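Local coordinates for ribonuclease VapC (Haemophilus influenzae, PDB 6NKL), which probably acts as the RNA-cleaving, magnesium-dependent toxin of a toxin-antitoxin pair and belongs to the PIN-domain family, at residues B[1-6]-B[110-115]; B[35-40]-B[100-105]; B[82-87]-B[122-127]. All blocks are in the same frame, centred on the assembly; numbering follows the deposited sequence.

Contact 1 (B[1-6]-B[110-115]); sequences MIYMLD and NAVLIT
D6 and T115 meet at the C-terminal ends of two neighbouring parallel strands, 2-5 and 112-115, of the PIN-domain sheet. T115 OG1 donates to D6 OD2 over 2.9 Å and arrives from above the carboxylate plane, about 51° out of it. The D6 carboxyl group lies between its backbone N and carbonyl carbon (chi1 89°), which brings the carboxylate to T115; OD2 takes the hydroxyl and OD1 accepts from I9 N. D6 thereby caps the helix that follows it. D6 is a predicted magnesium ligand, and the predicted ligand D99 lies about 5 Å away, side chain to side chain. The two bonds would hold the carboxylate in a fixed orientation.

Four backbone bonds join the strands: V112 N to I2 O, M4 N to V112 O, I114 N to M4 O and D6 N to I114 O. Side chains alternate between the two faces. On one face Y3 and V112 run side by side and point the same way. Y3 CD1 is 3.9 Å from V112 CB and 3.8 Å from I114 CD1. L5 and I114 also lie alongside each other, with L5 CD2 3.8 Å from I114 CB. M1 CG lies over one face of the Y3 ring, toward its rim. On the other face M4 and L113 cross at a slant, M4 CG standing 3.8 Å from L113 CD1. I2 CG2 rests 3.7 Å from A111 CB. At the N-terminal end a water links I2 N to N110 O.

Strand 33-37 flanks 2-5 on its far side, and strand 128-131 flanks 112-115. Helix 97-109 packs on the M4 and L113 face, while W132 meets Y3 and I114 on the other.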
loop_
_atom_site.group_PDB
_atom_site.type_symbol
_atom_site.label_atom_id
_atom_site.label_comp_id
_atom_site.label_asym_id
_atom_site.label_seq_id
_atom_site.Cartn_x
_atom_site.Cartn_y
_atom_site.Cartn_z
ATOM N N MET B 1 12.056 -20.509 -4.339
ATOM C CA MET B 1 12.181 -19.081 -4.688
ATOM C C MET B 1 10.792 -18.510 -4.844
ATOM O O MET B 1 9.900 -19.177 -5.350
ATOM C CB MET B 1 12.978 -18.911 -5.970
ATOM C CG MET B 1 13.452 -17.487 -6.243
ATOM S SD MET B 1 14.706 -17.414 -7.537
ATOM C CE MET B 1 16.137 -17.163 -6.496
ATOM N N ILE B 2 10.607 -17.276 -4.397
ATOM C CA ILE B 2 9.325 -16.598 -4.503
ATOM C C ILE B 2 9.420 -15.596 -5.634
ATOM O O ILE B 2 10.222 -14.657 -5.574
ATOM C CB ILE B 2 8.933 -15.908 -3.198
ATOM C CG1 ILE B 2 8.729 -16.933 -2.080
ATOM C CG2 ILE B 2 7.665 -15.088 -3.447
ATOM C CD1 ILE B 2 8.596 -16.286 -0.722
ATOM N N TYR B 3 8.623 -15.828 -6.667
ATOM C CA TYR B 3 8.478 -14.954 -7.820
ATOM C C TYR B 3 7.155 -14.185 -7.716
ATOM O O TYR B 3 6.067 -14.785 -7.773
ATOM C CB TYR B 3 8.506 -15.800 -9.097
ATOM C CG TYR B 3 9.867 -16.417 -9.438
ATOM C CD1 TYR B 3 10.864 -15.648 -10.020
ATOM C CD2 TYR B 3 10.138 -17.767 -9.209
ATOM C CE1 TYR B 3 12.097 -16.190 -10.337
ATOM C CE2 TYR B 3 11.390 -18.318 -9.538
ATOM C CZ TYR B 3 12.350 -17.519 -10.109
ATOM O OH TYR B 3 13.597 -18.002 -10.434
ATOM N N MET B 4 7.242 -12.861 -7.620
ATOM C CA MET B 4 6.071 -11.989 -7.479
ATOM C C MET B 4 5.815 -11.298 -8.817
ATOM O O MET B 4 6.620 -10.485 -9.271
ATOM C CB MET B 4 6.279 -10.962 -6.362
ATOM C CG MET B 4 5.138 -9.922 -6.204
ATOM S SD MET B 4 5.317 -8.850 -4.760
ATOM C CE MET B 4 4.839 -9.985 -3.435
ATOM N N LEU B 5 4.694 -11.615 -9.437
ATOM C CA LEU B 5 4.329 -11.008 -10.705
ATOM C C LEU B 5 3.696 -9.653 -10.432
ATOM O O LEU B 5 2.688 -9.567 -9.714
ATOM C CB LEU B 5 3.347 -11.879 -11.476
ATOM C CG LEU B 5 3.606 -13.371 -11.596
ATOM C CD1 LEU B 5 2.593 -13.883 -12.596
ATOM C CD2 LEU B 5 4.995 -13.629 -12.036
ATOM N N ASP B 6 4.265 -8.616 -11.020
ATOM C CA ASP B 6 3.742 -7.278 -10.823
ATOM C C ASP B 6 2.528 -7.065 -11.737
ATOM O O ASP B 6 2.157 -7.915 -12.546
ATOM C CB ASP B 6 4.854 -6.255 -11.037
ATOM C CG ASP B 6 4.983 -5.781 -12.482
ATOM O OD1 ASP B 6 4.577 -6.518 -13.421
ATOM O OD2 ASP B 6 5.530 -4.645 -12.669
ATOM N N ASN B 110 12.030 -10.990 0.369
ATOM C CA ASN B 110 13.153 -11.350 -0.511
ATOM C C ASN B 110 12.684 -12.158 -1.725
ATOM O O ASN B 110 13.277 -13.163 -2.126
ATOM C CB ASN B 110 14.243 -12.079 0.270
ATOM C CG ASN B 110 15.592 -12.022 -0.424
ATOM O OD1 ASN B 110 15.972 -11.010 -1.024
ATOM N ND2 ASN B 110 16.315 -13.129 -0.367
ATOM N N ALA B 111 11.631 -11.658 -2.356
ATOM C CA ALA B 111 11.134 -12.223 -3.593
ATOM C C ALA B 111 11.838 -11.593 -4.783
ATOM O O ALA B 111 12.428 -10.512 -4.703
ATOM C CB ALA B 111 9.625 -12.005 -3.723
ATOM N N VAL B 112 11.781 -12.298 -5.900
ATOM C CA VAL B 112 12.203 -11.753 -7.185
ATOM C C VAL B 112 10.959 -11.162 -7.838
ATOM O O VAL B 112 9.961 -11.858 -8.009
ATOM C CB VAL B 112 12.827 -12.846 -8.064
ATOM C CG1 VAL B 112 13.106 -12.337 -9.468
ATOM C CG2 VAL B 112 14.128 -13.376 -7.406
ATOM N N LEU B 113 10.990 -9.882 -8.172
ATOM C CA LEU B 113 9.822 -9.250 -8.780
ATOM C C LEU B 113 9.899 -9.406 -10.294
ATOM O O LEU B 113 10.916 -9.068 -10.907
ATOM C CB LEU B 113 9.726 -7.775 -8.390
ATOM C CG LEU B 113 8.490 -7.011 -8.876
ATOM C CD1 LEU B 113 7.237 -7.485 -8.136
ATOM C CD2 LEU B 113 8.649 -5.514 -8.710
ATOM N N ILE B 114 8.820 -9.930 -10.881
ATOM C CA ILE B 114 8.696 -10.148 -12.319
ATOM C C ILE B 114 7.869 -9.024 -12.924
ATOM O O ILE B 114 6.725 -8.799 -12.515
ATOM C CB ILE B 114 8.031 -11.492 -12.638
ATOM C CG1 ILE B 114 8.756 -12.666 -11.989
ATOM C CG2 ILE B 114 8.028 -11.695 -14.142
ATOM C CD1 ILE B 114 10.241 -12.650 -12.187
ATOM N N THR B 115 8.414 -8.362 -13.939
ATOM C CA THR B 115 7.811 -7.146 -14.443
ATOM C C THR B 115 7.844 -7.153 -15.976
ATOM O O THR B 115 8.322 -8.098 -16.613
ATOM C CB THR B 115 8.532 -5.934 -13.846
ATOM O OG1 THR B 115 7.890 -4.735 -14.267
ATOM C CG2 THR B 115 9.921 -5.920 -14.314
HETATM O O HOH W 1 12.494 -15.714 -2.873
#

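Contact 2 (B[35-40]-B[100-105]); sequences VMSFIT and LWIACH
The CA atoms of S37 and I102 are 6.1 Å apart, where strand 33-37 of the PIN-domain sheet turns into helix 38-49 and passes helix 97-109. S37 is the N-cap of helix 38-49. Its OG accepts from I39 N at 3.1 Å. Residues 100-105 are helical throughout.

The same hydroxyl reaches across to H105. S37 OG and H105 ND1 are 2.8 Å apart and hydrogen-bonded, and the oxygen lies at the imidazole edge, in the ring plane. With chi1 at 169° S37 OG lies opposite its own N, from where it meets both I39 N and H105 ND1. This buried hydroxyl therefore ties the start of one helix to the side of the other. F38 reaches the same imidazole. Its ring has H105 CE1 at the edge, in plane, with the two ring planes at 59°.

I39 supplies the apolar part. Its CB lies 3.6 Å from I102 CG1, and its CG2 also rests against that branch. I39 CD1 meets W101 CB at 3.6 Å, the two side chains crossing at about a right angle. The W101 indole then leads away, stacks on Y81 and reaches the second subunit, where its NE1 bonds N98 of that chain. F38 also meets W101 of the second subunit edge-to-face, so this contact borders the subunit interface. I102 also lies about 4 Å, side chain to side chain, from the predicted magnesium ligands D6 and D99.

T40 OG1 is hydrogen-bonded to T7 OG1, and I102 CD1 approaches the same T40 OG1 to 3.4 Å.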
loop_
_atom_site.group_PDB
_atom_site.type_symbol
_atom_site.label_atom_id
_atom_site.label_comp_id
_atom_site.label_asym_id
_atom_site.label_seq_id
_atom_site.Cartn_x
_atom_site.Cartn_y
_atom_site.Cartn_z
ATOM N N VAL B 35 3.380 -15.648 -6.940
ATOM C CA VAL B 35 2.460 -14.890 -6.108
ATOM C C VAL B 35 2.277 -13.521 -6.738
ATOM O O VAL B 35 3.020 -13.126 -7.637
ATOM C CB VAL B 35 2.975 -14.705 -4.657
ATOM C CG1 VAL B 35 3.036 -16.036 -3.975
ATOM C CG2 VAL B 35 4.321 -13.983 -4.673
ATOM N N MET B 36 1.339 -12.761 -6.168
ATOM C CA MET B 36 1.132 -11.368 -6.516
ATOM C C MET B 36 0.932 -10.598 -5.233
ATOM O O MET B 36 0.492 -11.155 -4.231
ATOM C CB MET B 36 -0.081 -11.169 -7.443
ATOM C CG MET B 36 -1.399 -11.373 -6.796
ATOM S SD MET B 36 -2.745 -10.991 -7.931
ATOM C CE MET B 36 -2.675 -12.376 -9.018
ATOM N N SER B 37 1.294 -9.323 -5.258
ATOM C CA SER B 37 1.042 -8.469 -4.107
ATOM C C SER B 37 -0.449 -8.150 -4.028
ATOM O O SER B 37 -1.170 -8.150 -5.043
ATOM C CB SER B 37 1.893 -7.192 -4.196
ATOM O OG SER B 37 1.514 -6.204 -3.246
ATOM N N PHE B 38 -0.918 -7.923 -2.796
ATOM C CA PHE B 38 -2.260 -7.381 -2.574
ATOM C C PHE B 38 -2.504 -6.109 -3.370
ATOM O O PHE B 38 -3.646 -5.821 -3.740
ATOM C CB PHE B 38 -2.493 -7.093 -1.090
ATOM C CG PHE B 38 -1.812 -5.851 -0.598
ATOM C CD1 PHE B 38 -0.460 -5.854 -0.313
ATOM C CD2 PHE B 38 -2.535 -4.686 -0.404
ATOM C CE1 PHE B 38 0.176 -4.713 0.126
ATOM C CE2 PHE B 38 -1.911 -3.547 0.052
ATOM C CZ PHE B 38 -0.559 -3.551 0.313
ATOM N N ILE B 39 -1.453 -5.328 -3.635
ATOM C CA ILE B 39 -1.597 -4.144 -4.469
ATOM C C ILE B 39 -2.170 -4.536 -5.807
ATOM O O ILE B 39 -3.168 -3.973 -6.270
ATOM C CB ILE B 39 -0.242 -3.435 -4.659
ATOM C CG1 ILE B 39 0.295 -2.965 -3.296
ATOM C CG2 ILE B 39 -0.387 -2.321 -5.679
ATOM C CD1 ILE B 39 -0.400 -1.740 -2.709
ATOM N N THR B 40 -1.535 -5.515 -6.442
ATOM C CA THR B 40 -1.922 -5.940 -7.776
ATOM C C THR B 40 -3.327 -6.526 -7.754
ATOM O O THR B 40 -4.132 -6.282 -8.658
ATOM C CB THR B 40 -0.895 -6.952 -8.316
ATOM O OG1 THR B 40 0.389 -6.318 -8.501
ATOM C CG2 THR B 40 -1.358 -7.557 -9.670
ATOM N N LEU B 100 5.721 1.202 -6.327
ATOM C CA LEU B 100 6.647 1.247 -5.202
ATOM C C LEU B 100 6.217 0.300 -4.100
ATOM O O LEU B 100 7.047 -0.413 -3.530
ATOM C CB LEU B 100 6.741 2.653 -4.639
ATOM C CG LEU B 100 7.714 2.849 -3.486
ATOM C CD1 LEU B 100 9.120 2.471 -3.925
ATOM C CD2 LEU B 100 7.666 4.297 -3.048
ATOM N N TRP B 101 4.926 0.302 -3.755
ATOM C CA TRP B 101 4.454 -0.643 -2.751
ATOM C C TRP B 101 4.775 -2.068 -3.188
ATOM O O TRP B 101 5.226 -2.874 -2.384
ATOM C CB TRP B 101 2.954 -0.462 -2.503
ATOM C CG TRP B 101 2.644 0.636 -1.548
ATOM C CD1 TRP B 101 2.057 1.843 -1.832
ATOM C CD2 TRP B 101 2.899 0.637 -0.142
ATOM N NE1 TRP B 101 1.920 2.585 -0.686
ATOM C CE2 TRP B 101 2.437 1.869 0.365
ATOM C CE3 TRP B 101 3.481 -0.280 0.737
ATOM C CZ2 TRP B 101 2.542 2.196 1.703
ATOM C CZ3 TRP B 101 3.581 0.045 2.057
ATOM C CH2 TRP B 101 3.117 1.275 2.534
ATOM N N ILE B 102 4.612 -2.369 -4.479
ATOM C CA ILE B 102 4.839 -3.719 -4.980
ATOM C C ILE B 102 6.310 -4.085 -4.838
ATOM O O ILE B 102 6.655 -5.144 -4.291
ATOM C CB ILE B 102 4.346 -3.815 -6.438
ATOM C CG1 ILE B 102 2.829 -3.738 -6.488
ATOM C CG2 ILE B 102 4.751 -5.138 -7.121
ATOM C CD1 ILE B 102 2.294 -3.554 -7.902
ATOM N N ALA B 103 7.195 -3.167 -5.234
ATOM C CA ALA B 103 8.630 -3.399 -5.085
ATOM C C ALA B 103 8.991 -3.659 -3.628
ATOM O O ALA B 103 9.740 -4.595 -3.311
ATOM C CB ALA B 103 9.415 -2.204 -5.639
ATOM N N CYS B 104 8.464 -2.835 -2.720
ATOM C CA CYS B 104 8.783 -3.010 -1.312
ATOM C C CYS B 104 8.201 -4.311 -0.783
ATOM O O CYS B 104 8.787 -4.933 0.109
ATOM C CB CYS B 104 8.261 -1.818 -0.499
ATOM S SG CYS B 104 9.147 -0.309 -0.934
ATOM N N HIS B 105 7.037 -4.726 -1.291
ATOM C CA HIS B 105 6.526 -6.044 -0.930
ATOM C C HIS B 105 7.524 -7.135 -1.297
ATOM O O HIS B 105 7.876 -7.983 -0.466
ATOM C CB HIS B 105 5.212 -6.300 -1.609
ATOM C CG HIS B 105 4.347 -7.274 -0.883
ATOM N ND1 HIS B 105 2.988 -7.373 -1.111
ATOM C CD2 HIS B 105 4.640 -8.201 0.061
ATOM C CE1 HIS B 105 2.479 -8.294 -0.307
ATOM N NE2 HIS B 105 3.461 -8.826 0.396
#

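Contact 3 (B[82-87]-B[122-127]); sequences GKWANT and QRITDL
W84 of helix 75-89 lays its indole on I124, in the loop that leads into strand 128-131 of the PIN-domain sheet. I124 opens a type I beta turn that runs to L127. The tight part is a CH-pi contact. I124 CG2 sits 3.6 Å from the centroid of the five-membered ring of W84, 12° off its normal. With chi1 at -52°, I124 CG1 lies opposite the carbonyl carbon, and CG2, the branch opposite the amide nitrogen, is the one set over the ring. K83 CD lies over the other face of the indole, toward its rim. The far end of the six-membered ring meets backbone, with W84 CZ3 3.3 Å from R123 O. Beyond that ring the R123 side chain leads away from W84, to Q91. L107 of helix 97-109 also packs on W84.

The NE1 end of the indole is looser and polar. K83 and D126 have opposite charges but stay beyond salt-bridge range, with K83 NZ 4.1 Å from D126 OD1. K83 NZ lies near a water, at a doubtfully short distance. That same water accepts from W84 NE1 at 3.0 Å and donates to D126 OD1 at 2.7 Å.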
loop_
_atom_site.group_PDB
_atom_site.type_symbol
_atom_site.label_atom_id
_atom_site.label_comp_id
_atom_site.label_asym_id
_atom_site.label_seq_id
_atom_site.Cartn_x
_atom_site.Cartn_y
_atom_site.Cartn_z
ATOM N N GLY B 82 9.431 3.103 3.731
ATOM C CA GLY B 82 9.940 4.339 4.306
ATOM C C GLY B 82 11.318 4.709 3.789
ATOM O O GLY B 82 11.595 5.877 3.514
ATOM N N LYS B 83 12.212 3.724 3.670
ATOM C CA LYS B 83 13.554 4.011 3.176
ATOM C C LYS B 83 13.501 4.506 1.747
ATOM O O LYS B 83 14.093 5.534 1.409
ATOM C CB LYS B 83 14.433 2.761 3.258
ATOM C CG LYS B 83 15.885 3.006 2.877
ATOM C CD LYS B 83 16.572 1.732 2.356
ATOM C CE LYS B 83 16.335 0.560 3.310
ATOM N NZ LYS B 83 16.863 -0.752 2.788
ATOM N N TRP B 84 12.781 3.783 0.886
ATOM C CA TRP B 84 12.868 4.057 -0.537
ATOM C C TRP B 84 11.993 5.232 -0.932
ATOM O O TRP B 84 12.369 6.001 -1.819
ATOM C CB TRP B 84 12.520 2.781 -1.335
ATOM C CG TRP B 84 13.687 1.853 -1.310
ATOM C CD1 TRP B 84 13.809 0.678 -0.629
ATOM C CD2 TRP B 84 14.934 2.070 -1.961
ATOM N NE1 TRP B 84 15.056 0.140 -0.832
ATOM C CE2 TRP B 84 15.772 0.984 -1.639
ATOM C CE3 TRP B 84 15.424 3.083 -2.778
ATOM C CZ2 TRP B 84 17.084 0.878 -2.117
ATOM C CZ3 TRP B 84 16.729 2.982 -3.261
ATOM C CH2 TRP B 84 17.550 1.890 -2.920
ATOM N N ALA B 85 10.855 5.417 -0.274
ATOM C CA ALA B 85 10.101 6.655 -0.470
ATOM C C ALA B 85 10.956 7.882 -0.162
ATOM O O ALA B 85 10.869 8.905 -0.849
ATOM C CB ALA B 85 8.863 6.676 0.420
ATOM N N ASN B 86 11.773 7.810 0.875
ATOM C CA ASN B 86 12.628 8.952 1.209
ATOM C C ASN B 86 13.685 9.166 0.130
ATOM O O ASN B 86 13.806 10.261 -0.434
ATOM C CB ASN B 86 13.274 8.721 2.563
ATOM C CG ASN B 86 14.242 9.811 2.931
ATOM O OD1 ASN B 86 15.446 9.572 3.117
ATOM N ND2 ASN B 86 13.728 11.019 3.045
ATOM N N THR B 87 14.429 8.107 -0.207
ATOM C CA THR B 87 15.425 8.202 -1.272
ATOM C C THR B 87 14.799 8.687 -2.571
ATOM O O THR B 87 15.336 9.584 -3.229
ATOM C CB THR B 87 16.111 6.850 -1.471
ATOM O OG1 THR B 87 16.869 6.499 -0.302
ATOM C CG2 THR B 87 17.045 6.886 -2.649
ATOM N N GLN B 122 15.169 -0.168 -11.457
ATOM C CA GLN B 122 16.613 -0.213 -11.223
ATOM C C GLN B 122 17.060 0.800 -10.175
ATOM O O GLN B 122 18.141 0.628 -9.604
ATOM C CB GLN B 122 17.389 0.029 -12.524
ATOM C CG GLN B 122 17.223 1.410 -13.093
ATOM C CD GLN B 122 17.724 1.552 -14.528
ATOM O OE1 GLN B 122 18.178 0.584 -15.148
ATOM N NE2 GLN B 122 17.625 2.769 -15.065
ATOM N N ARG B 123 16.255 1.838 -9.898
ATOM C CA ARG B 123 16.607 2.815 -8.858
ATOM C C ARG B 123 16.494 2.233 -7.452
ATOM O O ARG B 123 17.065 2.786 -6.498
ATOM C CB ARG B 123 15.706 4.047 -8.961
ATOM C CG ARG B 123 15.693 4.671 -10.347
ATOM C CD ARG B 123 14.607 5.699 -10.482
ATOM N NE ARG B 123 14.711 6.469 -11.722
ATOM C CZ ARG B 123 15.258 7.689 -11.814
ATOM N NH1 ARG B 123 15.742 8.288 -10.742
ATOM N NH2 ARG B 123 15.291 8.327 -12.980
ATOM N N ILE B 124 15.761 1.135 -7.298
ATOM C CA ILE B 124 15.673 0.443 -6.020
ATOM C C ILE B 124 16.766 -0.623 -6.060
ATOM O O ILE B 124 16.564 -1.769 -6.487
ATOM C CB ILE B 124 14.289 -0.134 -5.784
ATOM C CG1 ILE B 124 13.230 0.952 -5.976
ATOM C CG2 ILE B 124 14.191 -0.669 -4.407
ATOM C CD1 ILE B 124 11.830 0.392 -5.983
ATOM N N THR B 125 17.941 -0.244 -5.583
ATOM C CA THR B 125 19.149 -0.983 -5.920
ATOM C C THR B 125 19.238 -2.334 -5.240
ATOM O O THR B 125 20.005 -3.181 -5.710
ATOM C CB THR B 125 20.357 -0.133 -5.558
ATOM O OG1 THR B 125 20.306 0.180 -4.164
ATOM C CG2 THR B 125 20.333 1.179 -6.347
ATOM N N ASP B 126 18.487 -2.572 -4.161
ATOM C CA ASP B 126 18.466 -3.895 -3.539
ATOM C C ASP B 126 17.278 -4.761 -3.972
ATOM O O ASP B 126 17.085 -5.859 -3.429
ATOM C CB ASP B 126 18.521 -3.775 -2.013
ATOM C CG ASP B 126 17.295 -3.154 -1.406
ATOM O OD1 ASP B 126 16.988 -3.518 -0.233
ATOM O OD2 ASP B 126 16.661 -2.297 -2.061
ATOM N N LEU B 127 16.510 -4.319 -4.959
ATOM C CA LEU B 127 15.402 -5.108 -5.473
ATOM C C LEU B 127 15.925 -6.147 -6.444
ATOM O O LEU B 127 16.651 -5.815 -7.380
ATOM C CB LEU B 127 14.393 -4.200 -6.174
ATOM C CG LEU B 127 13.245 -4.893 -6.883
ATOM C CD1 LEU B 127 12.444 -5.657 -5.877
ATOM C CD2 LEU B 127 12.398 -3.858 -7.576
HETATM O O HOH W 2 15.364 -1.964 1.297
#

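Contacts 1 and 2 are buried near the chain centre; contact 3 is partly buried, its centre about 16 Å from the centre of the chain. Contacts 1 and 2 share the sheet: strands 2-5 and 33-37 are neighbours, probably bonded through L5 N and V35 O. Contact 1 relies on backbone bonds between strands. Contact 2 joins two helices through a buried hydroxyl, an imidazole and aliphatic branches. Contact 3 has no clear direct hydrogen bond and uses an aromatic face and a water. Helix 97-109 links contacts 2 and 3, with A103 CB 3.6 Å from I124 CD1. It also reaches contact 1, where I102 packs on L113. Contacts 2 and 3 both touch the second subunit.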